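Local coordinates for protein tumour necrosis factor receptor (Ectromelia virus, PDB 3ON9) that sequesters host chemokines through its SECRET domain, the part held in this chain, and probably also binds host tumour necrosis factor to blunt immune defence, at residues 6-15 and 47-56; 78-86 and 106-114. One frame throughout, in Å; residues are numbered along the deposited sequence. Where two conformers were deposited one is given.

Contact 1: 6-15 and 47-56; sequences FNSIDVEINM and CTPVFIGDYY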
ATOM      1  N   PHE A   6     -14.923  -8.610   3.176  1.00 19.14           N
ATOM      2  CA  PHE A   6     -14.500  -7.255   2.825  1.00 17.24           C
ATOM      3  C   PHE A   6     -14.864  -6.911   1.382  1.00 18.85           C
ATOM      4  O   PHE A   6     -14.871  -7.787   0.513  1.00 18.53           O
ATOM      5  CB  PHE A   6     -13.004  -7.041   3.101  1.00 17.37           C
ATOM      6  CG  PHE A   6     -12.076  -7.897   2.258  1.00 16.54           C
ATOM      7  CD1 PHE A   6     -11.672  -7.476   0.998  1.00 18.20           C
ATOM      8  CD2 PHE A   6     -11.576  -9.094   2.751  1.00 19.52           C
ATOM      9  CE1 PHE A   6     -10.803  -8.250   0.223  1.00 18.92           C
ATOM     10  CE2 PHE A   6     -10.713  -9.868   1.985  1.00 19.69           C
ATOM     11  CZ  PHE A   6     -10.319  -9.438   0.723  1.00 16.55           C
ATOM     12  N   ASN A   7     -15.204  -5.649   1.144  1.00 18.27           N
ATOM     13  CA  ASN A   7     -15.443  -5.158  -0.210  1.00 19.00           C
ATOM     14  C   ASN A   7     -14.523  -3.994  -0.552  1.00 19.26           C
ATOM     15  O   ASN A   7     -14.689  -3.353  -1.581  1.00 19.13           O
ATOM     16  CB  ASN A   7     -16.915  -4.757  -0.429  1.00 19.83           C
ATOM     17  CG  ASN A   7     -17.422  -3.772   0.608  1.00 22.16           C
ATOM     18  OD1 ASN A   7     -16.697  -3.380   1.507  1.00 18.51           O
ATOM     19  ND2 ASN A   7     -18.679  -3.365   0.480  1.00 21.07           N
ATOM     20  N   SER A   8     -13.561  -3.729   0.330  1.00 18.59           N
ATOM     21  CA  SER A   8     -12.680  -2.578   0.172  1.00 16.48           C
ATOM     22  C   SER A   8     -11.264  -2.943   0.592  1.00 16.88           C
ATOM     23  O   SER A   8     -11.075  -3.538   1.647  1.00 16.96           O
ATOM     24  CB  SER A   8     -13.170  -1.434   1.068  1.00 16.95           C
ATOM     25  OG  SER A   8     -12.259  -0.347   1.061  1.00 19.50           O
ATOM     26  N   ILE A   9     -10.277  -2.591  -0.232  1.00 15.49           N
ATOM     27  CA  ILE A   9      -8.874  -2.742   0.151  1.00 14.85           C
ATOM     28  C   ILE A   9      -8.182  -1.402  -0.028  1.00 15.52           C
ATOM     29  O   ILE A   9      -8.319  -0.753  -1.070  1.00 16.68           O
ATOM     30  CB  ILE A   9      -8.103  -3.802  -0.685  1.00 15.13           C
ATOM     31  CG1 ILE A   9      -8.896  -5.099  -0.813  1.00 17.85           C
ATOM     32  CG2 ILE A   9      -6.753  -4.109  -0.032  1.00 17.77           C
ATOM     33  CD1 ILE A   9      -8.208  -6.151  -1.692  1.00 19.10           C
ATOM     34  N   ASP A  10      -7.439  -1.011   1.003  1.00 16.88           N
ATOM     35  CA  ASP A  10      -6.707   0.239   1.052  1.00 15.53           C
ATOM     36  C   ASP A  10      -5.262  -0.142   1.327  1.00 16.35           C
ATOM     37  O   ASP A  10      -4.985  -0.921   2.235  1.00 18.00           O
ATOM     38  CB  ASP A  10      -7.291   1.110   2.179  1.00 16.74           C
ATOM     39  CG  ASP A  10      -6.324   2.166   2.682  1.00 23.08           C
ATOM     40  OD1 ASP A  10      -6.291   3.261   2.090  1.00 29.04           O
ATOM     41  OD2 ASP A  10      -5.622   1.896   3.685  1.00 25.29           O
ATOM     42  N   VAL A  11      -4.349   0.351   0.498  1.00 16.42           N
ATOM     43  CA  VAL A  11      -2.930   0.138   0.710  1.00 16.22           C
ATOM     44  C   VAL A  11      -2.279   1.508   0.820  1.00 18.17           C
ATOM     45  O   VAL A  11      -2.460   2.346  -0.055  1.00 20.02           O
ATOM     46  CB  VAL A  11      -2.302  -0.670  -0.454  1.00 17.49           C
ATOM     47  CG1 VAL A  11      -0.801  -0.827  -0.237  1.00 17.71           C
ATOM     48  CG2 VAL A  11      -2.969  -2.033  -0.572  1.00 17.47           C
ATOM     49  N   GLU A  12      -1.557   1.743   1.915  1.00 15.17           N
ATOM     50  CA  GLU A  12      -0.875   3.011   2.143  1.00 15.47           C
ATOM     51  C   GLU A  12       0.596   2.760   2.353  1.00 15.32           C
ATOM     52  O   GLU A  12       0.974   1.835   3.071  1.00 16.90           O
ATOM     53  CB  GLU A  12      -1.409   3.706   3.395  1.00 18.52           C
ATOM     54  CG  GLU A  12      -2.884   4.005   3.370  1.00 22.28           C
ATOM     55  CD  GLU A  12      -3.436   4.238   4.766  1.00 25.88           C
ATOM     56  OE1 GLU A  12      -2.979   5.186   5.448  1.00 25.31           O
ATOM     57  OE2 GLU A  12      -4.321   3.462   5.183  1.00 25.14           O
ATOM     58  N   ILE A  13       1.421   3.601   1.741  1.00 14.48           N
ATOM     59  CA  ILE A  13       2.861   3.529   1.924  1.00 15.80           C
ATOM     60  C   ILE A  13       3.396   4.922   2.251  1.00 15.60           C
ATOM     61  O   ILE A  13       3.316   5.838   1.428  1.00 16.00           O
ATOM     62  CB  ILE A  13       3.573   2.974   0.649  1.00 12.99           C
ATOM     63  CG1 ILE A  13       2.909   1.678   0.144  1.00 17.74           C
ATOM     64  CG2 ILE A  13       5.047   2.723   0.931  1.00 16.32           C
ATOM     65  CD1 ILE A  13       1.823   1.882  -0.933  1.00 16.50           C
ATOM     66  N   ASN A  14       3.947   5.093   3.455  1.00 13.39           N
ATOM     67  CA  ASN A  14       4.485   6.392   3.852  1.00 13.78           C
ATOM     68  C   ASN A  14       5.997   6.293   3.958  1.00 13.89           C
ATOM     69  O   ASN A  14       6.511   5.296   4.447  1.00 15.77           O
ATOM     70  CB  ASN A  14       3.843   6.856   5.165  1.00 13.62           C
ATOM     71  CG  ASN A  14       2.344   7.004   5.034  1.00 15.24           C
ATOM     72  OD1 ASN A  14       1.847   7.350   3.960  1.00 17.38           O
ATOM     73  ND2 ASN A  14       1.610   6.714   6.104  1.00 16.14           N
ATOM     74  N   MET A  15       6.706   7.296   3.453  1.00 14.59           N
ATOM     75  CA  MET A  15       8.143   7.157   3.227  1.00 16.22           C
ATOM     76  C   MET A  15       8.917   8.421   3.577  1.00 15.60           C
ATOM     77  O   MET A  15       8.449   9.527   3.328  1.00 16.80           O
ATOM     78  CB  MET A  15       8.407   6.812   1.752  1.00 15.79           C
ATOM     79  CG  MET A  15       7.709   5.540   1.294  1.00 15.77           C
ATOM     80  SD  MET A  15       8.039   5.157  -0.439  1.00 17.26           S
ATOM     81  CE  MET A  15       7.039   6.412  -1.246  1.00 20.65           C
ATOM     82  N   CYS A  47      -7.887 -11.428  -5.361  1.00 17.91           N
ATOM     83  CA  CYS A  47      -8.637 -10.414  -4.617  1.00 18.81           C
ATOM     84  C   CYS A  47      -9.722  -9.893  -5.548  1.00 16.54           C
ATOM     85  O   CYS A  47      -9.428  -9.453  -6.647  1.00 21.43           O
ATOM     86  CB  CYS A  47      -7.733  -9.245  -4.216  1.00 16.01           C
ATOM     87  SG  CYS A  47      -6.274  -9.742  -3.295  1.00 18.13           S
ATOM     88  N   THR A  48     -10.974  -9.940  -5.105  1.00 17.76           N
ATOM     89  CA  THR A  48     -12.082  -9.575  -5.984  1.00 17.38           C
ATOM     90  C   THR A  48     -12.194  -8.053  -6.183  1.00 17.02           C
ATOM     91  O   THR A  48     -12.329  -7.588  -7.305  1.00 18.25           O
ATOM     92  CB  THR A  48     -13.436 -10.152  -5.496  1.00 16.43           C
ATOM     93  OG1 THR A  48     -13.253 -11.487  -5.007  1.00 17.71           O
ATOM     94  CG2 THR A  48     -14.443 -10.181  -6.654  1.00 17.95           C
ATOM     95  N   PRO A  49     -12.124  -7.265  -5.095  1.00 15.97           N
ATOM     96  CA  PRO A  49     -12.260  -5.813  -5.285  1.00 15.85           C
ATOM     97  C   PRO A  49     -11.159  -5.284  -6.189  1.00 16.65           C
ATOM     98  O   PRO A  49      -9.989  -5.614  -5.963  1.00 17.38           O
ATOM     99  CB  PRO A  49     -12.074  -5.261  -3.869  1.00 16.30           C
ATOM    100  CG  PRO A  49     -12.539  -6.415  -2.977  1.00 16.28           C
ATOM    101  CD  PRO A  49     -12.017  -7.634  -3.669  1.00 18.10           C
ATOM    102  N   VAL A  50     -11.521  -4.489  -7.192  1.00 17.30           N
ATOM    103  CA  VAL A  50     -10.545  -4.037  -8.196  1.00 16.44           C
ATOM    104  C   VAL A  50      -9.885  -2.715  -7.802  1.00 17.59           C
ATOM    105  O   VAL A  50     -10.537  -1.777  -7.333  1.00 16.06           O
ATOM    106  CB  VAL A  50     -11.137  -3.990  -9.631  1.00 21.81           C
ATOM    107  CG1 VAL A  50     -11.671  -5.365 -10.023  1.00 18.88           C
ATOM    108  CG2 VAL A  50     -12.222  -2.954  -9.739  1.00 23.50           C
ATOM    109  N   PHE A  51      -8.571  -2.656  -7.970  1.00 17.09           N
ATOM    110  CA  PHE A  51      -7.861  -1.427  -7.662  1.00 17.70           C
ATOM    111  C   PHE A  51      -8.109  -0.398  -8.756  1.00 16.32           C
ATOM    112  O   PHE A  51      -7.933  -0.691  -9.943  1.00 20.00           O
ATOM    113  CB  PHE A  51      -6.375  -1.703  -7.461  1.00 17.28           C
ATOM    114  CG  PHE A  51      -6.067  -2.301  -6.120  1.00 16.59           C
ATOM    115  CD1 PHE A  51      -5.805  -1.480  -5.029  1.00 17.28           C
ATOM    116  CD2 PHE A  51      -6.094  -3.672  -5.932  1.00 19.44           C
ATOM    117  CE1 PHE A  51      -5.541  -2.026  -3.775  1.00 16.44           C
ATOM    118  CE2 PHE A  51      -5.833  -4.231  -4.687  1.00 17.68           C
ATOM    119  CZ  PHE A  51      -5.565  -3.404  -3.600  1.00 17.33           C
ATOM    120  N   ILE A  52      -8.532   0.799  -8.352  1.00 16.91           N
ATOM    121  CA  ILE A  52      -8.973   1.825  -9.294  1.00 16.82           C
ATOM    122  C   ILE A  52      -8.223   3.137  -9.201  1.00 17.11           C
ATOM    123  O   ILE A  52      -8.312   3.964 -10.111  1.00 20.54           O
ATOM    124  CB  ILE A  52     -10.475   2.161  -9.122  1.00 18.52           C
ATOM    125  CG1 ILE A  52     -10.763   2.664  -7.704  1.00 20.75           C
ATOM    126  CG2 ILE A  52     -11.355   0.955  -9.491  1.00 23.05           C
ATOM    127  CD1 ILE A  52     -12.199   3.081  -7.503  1.00 28.05           C
ATOM    128  N   GLY A  53      -7.505   3.351  -8.107  1.00 17.73           N
ATOM    129  CA  GLY A  53      -6.864   4.639  -7.927  1.00 18.14           C
ATOM    130  C   GLY A  53      -5.604   4.542  -7.112  1.00 16.17           C
ATOM    131  O   GLY A  53      -5.400   3.576  -6.373  1.00 16.97           O
ATOM    132  N   ASP A  54      -4.756   5.551  -7.255  1.00 15.26           N
ATOM    133  CA  ASP A  54      -3.562   5.644  -6.432  1.00 17.82           C
ATOM    134  C   ASP A  54      -3.146   7.083  -6.236  1.00 17.57           C
ATOM    135  O   ASP A  54      -3.740   7.991  -6.808  1.00 18.86           O
ATOM    136  CB  ASP A  54      -2.411   4.800  -6.988  1.00 16.65           C
ATOM    137  CG  ASP A  54      -2.048   5.140  -8.412  1.00 20.76           C
ATOM    138  OD1 ASP A  54      -2.329   6.268  -8.883  1.00 21.59           O
ATOM    139  OD2 ASP A  54      -1.465   4.249  -9.058  1.00 22.21           O
ATOM    140  N   TYR A  55      -2.126   7.293  -5.411  1.00 14.60           N
ATOM    141  CA  TYR A  55      -1.680   8.651  -5.131  1.00 16.24           C
ATOM    142  C   TYR A  55      -0.269   8.638  -4.569  1.00 16.57           C
ATOM    143  O   TYR A  55       0.198   7.612  -4.089  1.00 15.20           O
ATOM    144  CB  TYR A  55      -2.641   9.355  -4.161  1.00 18.93           C
ATOM    145  CG  TYR A  55      -2.841   8.637  -2.845  1.00 18.17           C
ATOM    146  CD1 TYR A  55      -2.032   8.916  -1.747  1.00 18.05           C
ATOM    147  CD2 TYR A  55      -3.824   7.665  -2.704  1.00 17.02           C
ATOM    148  CE1 TYR A  55      -2.212   8.265  -0.546  1.00 18.32           C
ATOM    149  CE2 TYR A  55      -4.007   7.003  -1.508  1.00 19.07           C
ATOM    150  CZ  TYR A  55      -3.195   7.304  -0.426  1.00 17.40           C
ATOM    151  OH  TYR A  55      -3.383   6.637   0.775  1.00 21.27           O
ATOM    152  N   TYR A  56       0.398   9.785  -4.662  1.00 15.24           N
ATOM    153  CA  TYR A  56       1.745   9.984  -4.149  1.00 13.77           C
ATOM    154  C   TYR A  56       1.877  11.490  -3.964  1.00 15.20           C
ATOM    155  O   TYR A  56       1.835  12.254  -4.931  1.00 17.56           O
ATOM    156  CB  TYR A  56       2.786   9.448  -5.155  1.00 14.08           C
ATOM    157  CG  TYR A  56       4.224   9.762  -4.803  1.00 14.57           C
ATOM    158  CD1 TYR A  56       4.948   8.935  -3.953  1.00 15.52           C
ATOM    159  CD2 TYR A  56       4.861  10.881  -5.328  1.00 15.50           C
ATOM    160  CE1 TYR A  56       6.273   9.229  -3.617  1.00 16.12           C
ATOM    161  CE2 TYR A  56       6.174  11.180  -5.002  1.00 15.77           C
ATOM    162  CZ  TYR A  56       6.877  10.344  -4.153  1.00 15.77           C
ATOM    163  OH  TYR A  56       8.188  10.635  -3.843  1.00 17.08           O
TER
HETATM  164  O   HOH W   1      -4.818   4.264   0.178  1.00 28.24           O
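Ile-9 meets Phe-51 in the middle of an apolar contact within the five-stranded antiparallel sheet of the SECRET-domain beta-sandwich. Strands 8-15 and 51-56 are next-but-one neighbours with strand 62-69 between them. Their axes therefore run nearly parallel (12°) but 9.0 Å apart, and side chains rather than backbone bonds close the distance.

The apolar packing divides into three places. Ile-9 sends out two branches: CG1 stands beside the backbone N (chi1 -47°) and CG2 beside the carbonyl carbon. CG2 rests 3.8 Å from Phe-51 CZ, while CD1 at the end of the other branch lies 4.0 Å from Cys-47 CB. A beta-branched residue thus serves two neighbours from one position. Val-11 CG2 adds a second methyl to the Phe-51 ring, 4.1 Å from CE1, and the ring goes on to meet Leu-42 and His-44 of the facing sheet. At the loop end, rigid Pro-49 fits close to the backbone, its CG 4.1 Å from Phe-6 CE1 and also against the carbonyl group of Asn-7. At the far end the methionine chain, bent at chi3 (-73°), brings Met-15 CE to the edge of the Tyr-56 ring, 3.8 Å from CE1.

Polar contact lies on the other side of strand 8-15, where the Tyr-55 hydroxyl comes up against Glu-12 CG, the two side chains crossing at a slant. Water 1 accepts a hydrogen bond from Tyr-55 OH at 2.8 Å and donates both its protons, one to Val-11 O and one to Asp-10 OD1, the latter at 2.6 Å.

The chemistry implies a division of labour: aliphatic and aromatic carbon fills the interior side, while on the outer side a water turns a tyrosine hydroxyl, a carboxylate and a backbone carbonyl into one hydrogen-bonded bridge.

Contact 2: 78-86 and 106-114; sequences TTQCKINLE and LMPHSETVT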
ATOM      1  N   THR A  78     -14.603 -18.001  -1.863  1.00 24.91           N
ATOM      2  CA  THR A  78     -13.992 -19.215  -2.407  1.00 23.94           C
ATOM      3  C   THR A  78     -12.610 -18.966  -3.026  1.00 26.52           C
ATOM      4  O   THR A  78     -11.960 -19.901  -3.477  1.00 28.00           O
ATOM      5  CB  THR A  78     -14.915 -19.932  -3.440  1.00 24.68           C
ATOM      6  OG1 THR A  78     -14.938 -19.194  -4.666  1.00 24.63           O
ATOM      7  CG2 THR A  78     -16.335 -20.048  -2.898  1.00 27.15           C
ATOM      8  N   THR A  79     -12.163 -17.710  -3.047  1.00 24.04           N
ATOM      9  CA  THR A  79     -10.799 -17.398  -3.484  1.00 22.78           C
ATOM     10  C   THR A  79     -10.062 -16.650  -2.374  1.00 21.21           C
ATOM     11  O   THR A  79     -10.678 -15.953  -1.565  1.00 20.88           O
ATOM     12  CB  THR A  79     -10.751 -16.595  -4.821  1.00 22.60           C
ATOM     13  OG1 THR A  79     -11.138 -15.231  -4.603  1.00 22.79           O
ATOM     14  CG2 THR A  79     -11.672 -17.215  -5.846  1.00 24.92           C
ATOM     15  N   GLN A  80      -8.744 -16.813  -2.334  1.00 20.58           N
ATOM     16  CA  GLN A  80      -7.944 -16.280  -1.235  1.00 22.06           C
ATOM     17  C   GLN A  80      -7.127 -15.073  -1.689  1.00 18.62           C
ATOM     18  O   GLN A  80      -6.169 -15.213  -2.436  1.00 18.55           O
ATOM     19  CB  GLN A  80      -7.023 -17.364  -0.667  1.00 24.36           C
ATOM     20  CG  GLN A  80      -7.741 -18.596  -0.107  1.00 30.77           C
ATOM     21  CD  GLN A  80      -8.708 -18.268   1.029  1.00 31.80           C
ATOM     22  OE1 GLN A  80      -8.346 -17.602   2.003  1.00 33.86           O
ATOM     23  NE2 GLN A  80      -9.944 -18.746   0.907  1.00 34.63           N
ATOM     24  N   CYS A  81      -7.530 -13.887  -1.247  1.00 18.96           N
ATOM     25  CA  CYS A  81      -6.885 -12.644  -1.658  1.00 18.70           C
ATOM     26  C   CYS A  81      -5.428 -12.606  -1.190  1.00 17.57           C
ATOM     27  O   CYS A  81      -5.136 -12.860  -0.020  1.00 18.98           O
ATOM     28  CB  CYS A  81      -7.664 -11.462  -1.082  1.00 18.47           C
ATOM     29  SG  CYS A  81      -6.922  -9.827  -1.358  1.00 18.31           S
ATOM     30  N   LYS A  82      -4.516 -12.333  -2.118  1.00 17.14           N
ATOM     31  CA  LYS A  82      -3.092 -12.241  -1.805  1.00 19.36           C
ATOM     32  C   LYS A  82      -2.575 -10.865  -2.225  1.00 20.44           C
ATOM     33  O   LYS A  82      -2.525 -10.553  -3.416  1.00 18.50           O
ATOM     34  CB  LYS A  82      -2.323 -13.366  -2.525  1.00 17.90           C
ATOM     35  CG  LYS A  82      -2.765 -14.777  -2.115  1.00 18.58           C
ATOM     36  CD  LYS A  82      -2.251 -15.859  -3.082  1.00 22.91           C
ATOM     37  CE  LYS A  82      -3.199 -16.062  -4.254  1.00 26.41           C
ATOM     38  NZ  LYS A  82      -4.441 -16.795  -3.857  1.00 22.82           N
ATOM     39  N   ILE A  83      -2.209 -10.036  -1.248  1.00 15.91           N
ATOM     40  CA  ILE A  83      -1.652  -8.715  -1.527  1.00 17.48           C
ATOM     41  C   ILE A  83      -0.140  -8.769  -1.369  1.00 20.33           C
ATOM     42  O   ILE A  83       0.361  -9.073  -0.285  1.00 19.63           O
ATOM     43  CB  ILE A  83      -2.220  -7.652  -0.571  1.00 18.79           C
ATOM     44  CG1 ILE A  83      -3.721  -7.454  -0.812  1.00 17.58           C
ATOM     45  CG2 ILE A  83      -1.474  -6.333  -0.723  1.00 17.74           C
ATOM     46  CD1 ILE A  83      -4.065  -6.770  -2.139  1.00 19.08           C
ATOM     47  N   ASN A  84       0.592  -8.509  -2.447  1.00 18.90           N
ATOM     48  CA  ASN A  84       2.047  -8.399  -2.369  1.00 18.96           C
ATOM     49  C   ASN A  84       2.460  -6.986  -2.703  1.00 17.48           C
ATOM     50  O   ASN A  84       1.930  -6.372  -3.627  1.00 18.29           O
ATOM     51  CB  ASN A  84       2.754  -9.366  -3.329  1.00 17.76           C
ATOM     52  CG  ASN A  84       2.531 -10.824  -2.970  1.00 20.85           C
ATOM     53  OD1 ASN A  84       2.362 -11.175  -1.792  1.00 22.80           O
ATOM     54  ND2 ASN A  84       2.546 -11.687  -3.986  1.00 22.32           N
ATOM     55  N   LEU A  85       3.427  -6.473  -1.965  1.00 16.61           N
ATOM     56  CA  LEU A  85       3.867  -5.107  -2.147  1.00 14.87           C
ATOM     57  C   LEU A  85       5.375  -5.083  -2.039  1.00 17.35           C
ATOM     58  O   LEU A  85       5.935  -5.649  -1.110  1.00 17.73           O
ATOM     59  CB  LEU A  85       3.282  -4.252  -1.023  1.00 19.95           C
ATOM     60  CG  LEU A  85       3.342  -2.745  -1.171  1.00 18.87           C
ATOM     61  CD1 LEU A  85       2.473  -2.291  -2.362  1.00 15.17           C
ATOM     62  CD2 LEU A  85       2.873  -2.085   0.124  1.00 21.17           C
ATOM     63  N   GLU A  86       6.030  -4.438  -2.996  1.00 16.58           N
ATOM     64  CA  GLU A  86       7.475  -4.290  -2.964  1.00 19.06           C
ATOM     65  C   GLU A  86       7.831  -2.826  -3.133  1.00 16.88           C
ATOM     66  O   GLU A  86       7.304  -2.147  -4.019  1.00 17.91           O
ATOM     67  CB  GLU A  86       8.117  -5.110  -4.092  1.00 22.20           C
ATOM     68  CG  GLU A  86       9.623  -4.890  -4.234  1.00 24.40           C
ATOM     69  CD  GLU A  86      10.139  -5.249  -5.627  1.00 27.16           C
ATOM     70  OE1 GLU A  86      10.694  -6.361  -5.779  1.00 21.79           O
ATOM     71  OE2 GLU A  86       9.976  -4.434  -6.568  1.00 25.91           O
ATOM     72  N   LEU A 106      -9.723 -10.764  11.352  1.00 18.89           N
ATOM     73  CA  LEU A 106     -11.108 -11.208  11.356  1.00 21.60           C
ATOM     74  C   LEU A 106     -11.518 -11.812  10.018  1.00 20.05           C
ATOM     75  O   LEU A 106     -12.437 -12.633   9.965  1.00 21.97           O
ATOM     76  CB  LEU A 106     -12.039 -10.047  11.700  1.00 18.62           C
ATOM     77  CG  LEU A 106     -11.788  -9.420  13.074  1.00 25.94           C
ATOM     78  CD1 LEU A 106     -12.593  -8.142  13.253  1.00 27.59           C
ATOM     79  CD2 LEU A 106     -12.109 -10.426  14.166  1.00 28.22           C
ATOM     80  N   MET A 107     -10.832 -11.419   8.942  1.00 17.57           N
ATOM     81  CA  MET A 107     -11.216 -11.843   7.597  1.00 18.10           C
ATOM     82  C   MET A 107     -10.044 -12.531   6.914  1.00 20.12           C
ATOM     83  O   MET A 107      -8.891 -12.265   7.247  1.00 18.06           O
ATOM     84  CB  MET A 107     -11.670 -10.633   6.771  1.00 18.74           C
ATOM     85  CG  MET A 107     -12.999 -10.063   7.220  1.00 20.32           C
ATOM     86  SD  MET A 107     -13.300  -8.397   6.609  1.00 19.86           S
ATOM     87  CE  MET A 107     -12.113  -7.432   7.543  1.00 17.34           C
ATOM     88  N   PRO A 108     -10.333 -13.447   5.982  1.00 19.26           N
ATOM     89  CA  PRO A 108      -9.307 -14.175   5.226  1.00 19.06           C
ATOM     90  C   PRO A 108      -8.590 -13.298   4.203  1.00 19.99           C
ATOM     91  O   PRO A 108      -9.237 -12.660   3.377  1.00 20.54           O
ATOM     92  CB  PRO A 108     -10.113 -15.256   4.484  1.00 23.40           C
ATOM     93  CG  PRO A 108     -11.422 -15.322   5.180  1.00 31.39           C
ATOM     94  CD  PRO A 108     -11.685 -13.941   5.680  1.00 22.54           C
ATOM     95  N   HIS A 109      -7.265 -13.287   4.279  1.00 18.55           N
ATOM     96  CA  HIS A 109      -6.409 -12.644   3.289  1.00 17.42           C
ATOM     97  C   HIS A 109      -4.962 -12.937   3.682  1.00 18.05           C
ATOM     98  O   HIS A 109      -4.684 -13.264   4.833  1.00 20.34           O
ATOM     99  CB  HIS A 109      -6.667 -11.132   3.250  1.00 17.82           C
ATOM    100  CG  HIS A 109      -6.806 -10.522   4.606  1.00 15.70           C
ATOM    101  ND1 HIS A 109      -5.719 -10.255   5.415  1.00 17.37           N
ATOM    102  CD2 HIS A 109      -7.901 -10.170   5.319  1.00 18.46           C
ATOM    103  CE1 HIS A 109      -6.140  -9.751   6.560  1.00 17.28           C
ATOM    104  NE2 HIS A 109      -7.464  -9.700   6.535  1.00 16.83           N
ATOM    105  N   SER A 110      -4.046 -12.845   2.722  1.00 18.25           N
ATOM    106  CA  SER A 110      -2.627 -13.049   3.006  1.00 22.30           C
ATOM    107  C   SER A 110      -1.906 -11.859   2.418  1.00 16.45           C
ATOM    108  O   SER A 110      -2.346 -11.316   1.402  1.00 16.53           O
ATOM    109  CB  SER A 110      -2.118 -14.321   2.325  1.00 29.52           C
ATOM    110  OG  SER A 110      -2.951 -15.430   2.614  1.00 36.90           O
ATOM    111  N   GLU A 111      -0.819 -11.441   3.045  1.00 16.84           N
ATOM    112  CA  GLU A 111      -0.062 -10.328   2.493  1.00 19.13           C
ATOM    113  C   GLU A 111       1.434 -10.446   2.775  1.00 18.71           C
ATOM    114  O   GLU A 111       1.852 -11.048   3.770  1.00 19.28           O
ATOM    115  CB  GLU A 111      -0.644  -8.977   2.942  1.00 23.46           C
ATOM    116  CG  GLU A 111      -0.921  -8.808   4.418  1.00 23.33           C
ATOM    117  CD  GLU A 111      -2.103  -9.623   4.939  1.00 19.71           C
ATOM    118  OE1 GLU A 111      -3.194  -9.659   4.317  1.00 19.06           O
ATOM    119  OE2 GLU A 111      -1.926 -10.236   5.997  1.00 18.94           O
ATOM    120  N   THR A 112       2.230  -9.915   1.849  1.00 18.01           N
ATOM    121  CA  THR A 112       3.675  -9.819   2.037  1.00 18.28           C
ATOM    122  C   THR A 112       4.128  -8.446   1.606  1.00 19.09           C
ATOM    123  O   THR A 112       3.622  -7.887   0.623  1.00 20.75           O
ATOM    124  CB  THR A 112       4.469 -10.872   1.244  1.00 19.28           C
ATOM    125  OG1 THR A 112       4.526 -10.504  -0.145  1.00 28.52           O
ATOM    126  CG2 THR A 112       3.847 -12.246   1.416  1.00 18.12           C
ATOM    127  N   VAL A 113       5.070  -7.900   2.362  1.00 17.23           N
ATOM    128  CA  VAL A 113       5.633  -6.594   2.088  1.00 16.87           C
ATOM    129  C   VAL A 113       7.138  -6.739   2.087  1.00 17.12           C
ATOM    130  O   VAL A 113       7.724  -7.273   3.036  1.00 16.75           O
ATOM    131  CB  VAL A 113       5.218  -5.570   3.152  1.00 18.73           C
ATOM    132  CG1 VAL A 113       5.978  -4.262   2.946  1.00 17.95           C
ATOM    133  CG2 VAL A 113       3.699  -5.358   3.112  1.00 17.99           C
ATOM    134  N   THR A 114       7.757  -6.284   1.006  1.00 17.02           N
ATOM    135  CA  THR A 114       9.189  -6.439   0.784  0.58 19.34           C
ATOM    136  C   THR A 114       9.809  -5.081   0.498  1.00 17.60           C
ATOM    137  O   THR A 114       9.171  -4.240  -0.122  1.00 16.60           O
ATOM    138  CB  THR A 114       9.443  -7.344  -0.434  0.58 20.30           C
ATOM    139  OG1 THR A 114       9.056  -8.685  -0.118  0.58 23.32           O
ATOM    140  CG2 THR A 114      10.914  -7.316  -0.841  0.58 20.20           C
TER
HETATM  141  O   HOH W   2      -9.366 -13.650   0.839  1.00 21.50           O
HETATM  142  O   HOH W   3      -4.764 -15.544   0.989  1.00 26.68           O
HETATM  143  O   HOH W   4       6.153  -8.257  -1.170  1.00 24.91           O
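Leu-85 and Thr-112 sit in a parallel pair of strands, 82-86 and 110-114, inside the mixed sheet of the beta-sandwich; the segment axes are 4.7 Å apart and only 5° from exactly parallel. Leu-85 is gripped through its backbone: its N donates to Thr-112 O and its O accepts from Thr-114 N at 2.9 Å. Its side chain turns into the core. There CB lies 4.3 Å from Val-113 CG2, and the isobutyl group, well suited to the space between two sheets, reaches Ile-40 and Val-125.

Thr-112 turns the other way, among the polar residues of the outer face. Its N donates to Ile-83 O, while OG1, set between the backbone N and the carbonyl carbon (chi1 76°), takes a hydrogen from water 4. That water also donates to Leu-85 O at 2.6 Å, so this carbonyl has two donors.

Ser-110, small and polar at an exposed position, is held by its backbone: its N donates to Cys-81 O and its O accepts from Ile-83 N. Water 2 joins Cys-81 N to Pro-108 O. On the inward side Glu-111 holds His-109, whose NE2 is bonded to Asp-140; Glu-111 OE1, which also bonds Tyr-129 OH, receives His-109 ND1 on its syn side at 2.8 Å.

Contact 1 belongs to the five-stranded sheet and contact 2 to the mixed sheet, so together they sample both layers of the sandwich; their centres are about 12 Å apart. Along the chain contact 1 closes before contact 2 opens. A disulfide joins them, Cys-47 SG to Cys-81 SG at 2.0 Å, tying the loop ahead of strand 51-59 to the segment that leads into strand 82-89. Beside this covalent tie, Phe-6 CE2 packs 3.5 Å from Pro-108 O. Deeper in the core, Ile-13 CG1 lies 3.8 Å from Leu-85 CD2, a contact between the facing sides of the two sheets. The two contacts are thus joined covalently at one end and by side-chain packing in the core.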